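Local coordinates for phosphopantothenoylcysteine decarboxylase (Cryptococcus neoformans, PDB 6EOA), which binds FMN and probably acts as a phosphopantothenoylcysteine decarboxylase, a flavoprotein of coenzyme A biosynthesis, at residues Cys172-Tyr180 with Gly215-Arg223. Numbering follows the deposited sequence.
Sequences CPAMNTYMY and GPGKMTDWR. With FMN (flavin mononucleotide), chain B.
Met219 lays the first carbons of its side chain against Ala174: the two CB atoms, Met219 CB and Ala174 CB, are 3.5 Å apart, tighter than usual for carbons. With its CG anti to the backbone N (chi1 -169°), Met219 also runs past Cys172, where Met219 CG lies 4.0 Å from Cys172 CB; its end, bent at chi3, leads away from the 172-180 segment. A methyl and a slim cysteine suit this close passage, while the flexible Met219 side chain also touches Ala137 and Pro138 of strand 133-139, and Ala46. The backbones meet beside this apolar pair. Met175 N donates to Gly217 O (2.9 Å, N-H...O 161°), and the same oxygen takes a CA-H...O contact from Ala174. Gly217, having no side chain, can bring its CA close to Met175 O and adopt backbone angles that suit glycine.

The joint lies at the C-terminal end of strand 169-173 in the parallel, Rossmann-like sheet of the HFCD flavoproteins, where the loop after the strand turns to the cofactor. There Ala174 O accepts from FMN N3 at 2.8 Å, and Met175, its CB pointing away from 215-223, brings that carbon within 3.3 Å of FMN O2.

Farther along, Asn176 is the N-cap of helix 177-180: its OD1 accepts from Tyr178 N, which lies above the carbonyl plane. In the first turn the side chain of Thr177 crosses Pro216 obliquely, and Thr177 OG1 makes a weak hydrogen bond of 3.1 Å to Pro216 O; Gln181 NE2 is the stronger partner of that hydroxyl. Tyr180 brings CB to 3.8 Å from Pro216 O, which sits obliquely to its ring, while CD2 brushes Pro216 CB and the side chain also touches Pro203, and Leu189 of helix 183-195.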
loop_
_atom_site.group_PDB
_atom_site.type_symbol
_atom_site.label_atom_id
_atom_site.label_comp_id
_atom_site.label_asym_id
_atom_site.label_seq_id
_atom_site.Cartn_x
_atom_site.Cartn_y
_atom_site.Cartn_z
ATOM N N CYS A 172 17.838 -9.537 -3.102
ATOM C CA CYS A 172 17.875 -10.952 -2.766
ATOM C C CYS A 172 16.496 -11.439 -2.361
ATOM O O CYS A 172 16.144 -11.404 -1.184
ATOM C CB CYS A 172 18.878 -11.213 -1.644
ATOM S SG CYS A 172 20.479 -10.401 -1.889
ATOM N N PRO A 173 15.706 -11.893 -3.346
ATOM C CA PRO A 173 14.354 -12.383 -3.061
ATOM C C PRO A 173 14.391 -13.538 -2.069
ATOM O O PRO A 173 15.290 -14.378 -2.124
ATOM C CB PRO A 173 13.843 -12.840 -4.432
ATOM C CG PRO A 173 14.685 -12.091 -5.423
ATOM C CD PRO A 173 16.033 -11.973 -4.780
ATOM N N ALA A 174 13.430 -13.556 -1.154
ATOM C CA ALA A 174 13.359 -14.587 -0.130
ATOM C C ALA A 174 11.914 -14.772 0.288
ATOM O O ALA A 174 11.342 -13.922 0.971
ATOM C CB ALA A 174 14.214 -14.224 1.063
ATOM N N MET A 175 11.321 -15.883 -0.130
ATOM C CA MET A 175 9.900 -16.085 0.085
ATOM C C MET A 175 9.516 -17.551 0.002
ATOM O O MET A 175 10.299 -18.388 -0.452
ATOM C CB MET A 175 9.094 -15.264 -0.932
ATOM C CG MET A 175 9.358 -15.616 -2.391
ATOM S SD MET A 175 8.720 -14.378 -3.547
ATOM C CE MET A 175 9.995 -13.123 -3.429
ATOM N N ASN A 176 8.307 -17.854 0.467
ATOM C CA ASN A 176 7.738 -19.180 0.309
ATOM C C ASN A 176 7.753 -19.534 -1.169
ATOM O O ASN A 176 7.537 -18.668 -2.018
ATOM C CB ASN A 176 6.320 -19.236 0.875
ATOM C CG ASN A 176 5.638 -20.559 0.603
ATOM O OD1 ASN A 176 4.870 -20.688 -0.349
ATOM N ND2 ASN A 176 5.920 -21.553 1.436
ATOM N N THR A 177 8.027 -20.797 -1.475
ATOM C CA THR A 177 8.251 -21.198 -2.855
ATOM C C THR A 177 7.034 -20.933 -3.735
ATOM O O THR A 177 7.174 -20.619 -4.914
ATOM C CB THR A 177 8.650 -22.691 -2.955
ATOM O OG1 THR A 177 8.730 -23.074 -4.333
ATOM C CG2 THR A 177 7.643 -23.576 -2.234
ATOM N N TYR A 178 5.841 -21.031 -3.163
ATOM C CA TYR A 178 4.634 -20.778 -3.935
ATOM C C TYR A 178 4.426 -19.284 -4.171
ATOM O O TYR A 178 3.728 -18.891 -5.104
ATOM C CB TYR A 178 3.418 -21.396 -3.247
ATOM C CG TYR A 178 3.312 -22.883 -3.492
ATOM C CD1 TYR A 178 3.380 -23.394 -4.781
ATOM C CD2 TYR A 178 3.169 -23.777 -2.440
ATOM C CE1 TYR A 178 3.294 -24.754 -5.019
ATOM C CE2 TYR A 178 3.082 -25.141 -2.667
ATOM C CZ TYR A 178 3.146 -25.624 -3.959
ATOM O OH TYR A 178 3.061 -26.978 -4.195
ATOM N N MET A 179 5.036 -18.451 -3.334
ATOM C CA MET A 179 5.032 -17.017 -3.593
ATOM C C MET A 179 5.995 -16.702 -4.730
ATOM O O MET A 179 5.702 -15.872 -5.588
ATOM C CB MET A 179 5.409 -16.216 -2.345
ATOM C CG MET A 179 4.267 -16.018 -1.360
ATOM S SD MET A 179 4.556 -14.604 -0.279
ATOM C CE MET A 179 3.103 -14.667 0.769
ATOM N N TYR A 180 7.142 -17.377 -4.739
ATOM C CA TYR A 180 8.133 -17.155 -5.787
ATOM C C TYR A 180 7.657 -17.682 -7.136
ATOM O O TYR A 180 7.978 -17.109 -8.175
ATOM C CB TYR A 180 9.473 -17.800 -5.426
ATOM C CG TYR A 180 10.554 -17.482 -6.438
ATOM C CD1 TYR A 180 11.165 -16.235 -6.452
ATOM C CD2 TYR A 180 10.944 -18.416 -7.394
ATOM C CE1 TYR A 180 12.136 -15.926 -7.378
ATOM C CE2 TYR A 180 11.923 -18.112 -8.326
ATOM C CZ TYR A 180 12.515 -16.862 -8.309
ATOM O OH TYR A 180 13.490 -16.538 -9.225
ATOM N N GLY A 215 11.992 -26.643 -4.108
ATOM C CA GLY A 215 11.416 -25.457 -3.505
ATOM C C GLY A 215 12.295 -24.225 -3.631
ATOM O O GLY A 215 12.977 -23.845 -2.676
ATOM N N PRO A 216 12.293 -23.595 -4.816
ATOM C CA PRO A 216 13.017 -22.334 -5.007
ATOM C C PRO A 216 12.355 -21.190 -4.249
ATOM O O PRO A 216 11.134 -21.052 -4.304
ATOM C CB PRO A 216 12.936 -22.106 -6.518
ATOM C CG PRO A 216 11.701 -22.831 -6.936
ATOM C CD PRO A 216 11.633 -24.047 -6.053
ATOM N N GLY A 217 13.148 -20.386 -3.548
ATOM C CA GLY A 217 12.614 -19.259 -2.807
ATOM C C GLY A 217 13.468 -18.845 -1.624
ATOM O O GLY A 217 13.372 -17.710 -1.149
ATOM N N LYS A 218 14.298 -19.764 -1.141
ATOM C CA LYS A 218 15.187 -19.481 -0.022
ATOM C C LYS A 218 16.228 -18.448 -0.429
ATOM O O LYS A 218 16.793 -18.524 -1.519
ATOM C CB LYS A 218 15.867 -20.764 0.468
ATOM C CG LYS A 218 16.849 -20.563 1.613
ATOM C CD LYS A 218 17.102 -21.869 2.359
ATOM C CE LYS A 218 17.396 -21.616 3.829
ATOM N NZ LYS A 218 16.552 -22.473 4.709
ATOM N N MET A 219 16.470 -17.478 0.447
ATOM C CA MET A 219 17.427 -16.417 0.168
ATOM C C MET A 219 18.820 -16.975 -0.092
ATOM O O MET A 219 19.196 -18.016 0.454
ATOM C CB MET A 219 17.482 -15.428 1.331
ATOM C CG MET A 219 18.250 -14.149 1.024
ATOM S SD MET A 219 18.393 -13.065 2.455
ATOM C CE MET A 219 19.295 -14.128 3.582
ATOM N N THR A 220 19.567 -16.289 -0.949
ATOM C CA THR A 220 20.988 -16.553 -1.100
ATOM C C THR A 220 21.609 -16.562 0.288
ATOM O O THR A 220 21.307 -15.688 1.103
ATOM C CB THR A 220 21.670 -15.491 -1.972
ATOM O OG1 THR A 220 20.956 -15.348 -3.207
ATOM C CG2 THR A 220 23.119 -15.866 -2.248
ATOM N N ASP A 221 22.444 -17.559 0.569
ATOM C CA ASP A 221 23.043 -17.685 1.894
ATOM C C ASP A 221 23.737 -16.384 2.289
ATOM O O ASP A 221 24.417 -15.766 1.472
ATOM C CB ASP A 221 24.025 -18.855 1.942
ATOM C CG ASP A 221 24.491 -19.156 3.351
ATOM O OD1 ASP A 221 23.753 -19.847 4.087
ATOM O OD2 ASP A 221 25.592 -18.698 3.723
ATOM N N TRP A 222 23.543 -15.964 3.536
ATOM C CA TRP A 222 24.002 -14.651 3.973
ATOM C C TRP A 222 25.514 -14.486 3.828
ATOM O O TRP A 222 26.005 -13.380 3.596
ATOM C CB TRP A 222 23.573 -14.387 5.419
ATOM C CG TRP A 222 24.274 -15.223 6.450
ATOM C CD1 TRP A 222 23.865 -16.425 6.950
ATOM C CD2 TRP A 222 25.499 -14.905 7.122
ATOM N NE1 TRP A 222 24.763 -16.879 7.885
ATOM C CE2 TRP A 222 25.777 -15.966 8.008
ATOM C CE3 TRP A 222 26.390 -13.829 7.057
ATOM C CZ2 TRP A 222 26.908 -15.983 8.822
ATOM C CZ3 TRP A 222 27.513 -13.848 7.866
ATOM C CH2 TRP A 222 27.762 -14.919 8.737
ATOM N N ARG A 223 26.253 -15.584 3.947
ATOM C CA ARG A 223 27.699 -15.535 3.757
ATOM C C ARG A 223 28.025 -15.245 2.297
ATOM O O ARG A 223 28.995 -14.551 1.990
ATOM C CB ARG A 223 28.351 -16.844 4.203
ATOM C CG ARG A 223 28.177 -17.130 5.680
ATOM C CD ARG A 223 28.620 -18.538 6.032
ATOM N NE ARG A 223 27.872 -19.053 7.175
ATOM C CZ ARG A 223 26.777 -19.802 7.073
ATOM N NH1 ARG A 223 26.304 -20.132 5.877
ATOM N NH2 ARG A 223 26.156 -20.226 8.168
HETATM N N1 FMN B . 6.900 -12.882 2.853
HETATM C C2 FMN B . 7.922 -13.211 1.984
HETATM O O2 FMN B . 7.946 -12.715 0.856
HETATM N N3 FMN B . 8.905 -14.101 2.380
HETATM C C4 FMN B . 8.874 -14.663 3.643
HETATM O O4 FMN B . 9.756 -15.450 3.986
HETATM C C4A FMN B . 7.845 -14.329 4.523
HETATM N N5 FMN B . 7.799 -14.881 5.790
HETATM C C5A FMN B . 6.776 -14.540 6.657
HETATM C C6 FMN B . 6.730 -15.089 7.936
HETATM C C7 FMN B . 5.702 -14.748 8.810
HETATM C C7M FMN B . 5.652 -15.345 10.187
HETATM C C8 FMN B . 4.718 -13.851 8.399
HETATM C C8M FMN B . 3.598 -13.469 9.322
HETATM C C9 FMN B . 4.766 -13.303 7.125
HETATM C C9A FMN B . 5.791 -13.645 6.251
HETATM N N10 FMN B . 5.838 -13.093 4.983
HETATM C C10 FMN B . 6.858 -13.434 4.117
HETATM C "C1'" FMN B . 4.777 -12.129 4.540
HETATM C "C2'" FMN B . 5.258 -10.696 4.744
HETATM O "O2'" FMN B . 5.864 -10.543 6.013
HETATM C "C3'" FMN B . 4.094 -9.726 4.609
HETATM O "O3'" FMN B . 3.675 -9.737 3.263
HETATM C "C4'" FMN B . 4.516 -8.320 5.019
HETATM O "O4'" FMN B . 3.382 -7.496 5.185
HETATM C "C5'" FMN B . 5.439 -7.723 3.966
HETATM O "O5'" FMN B . 6.012 -6.535 4.461
HETATM P P FMN B . 7.368 -5.956 3.802
HETATM O O1P FMN B . 7.029 -5.333 2.467
HETATM O O2P FMN B . 8.397 -7.045 3.593
HETATM O O3P FMN B . 7.930 -4.917 4.734
#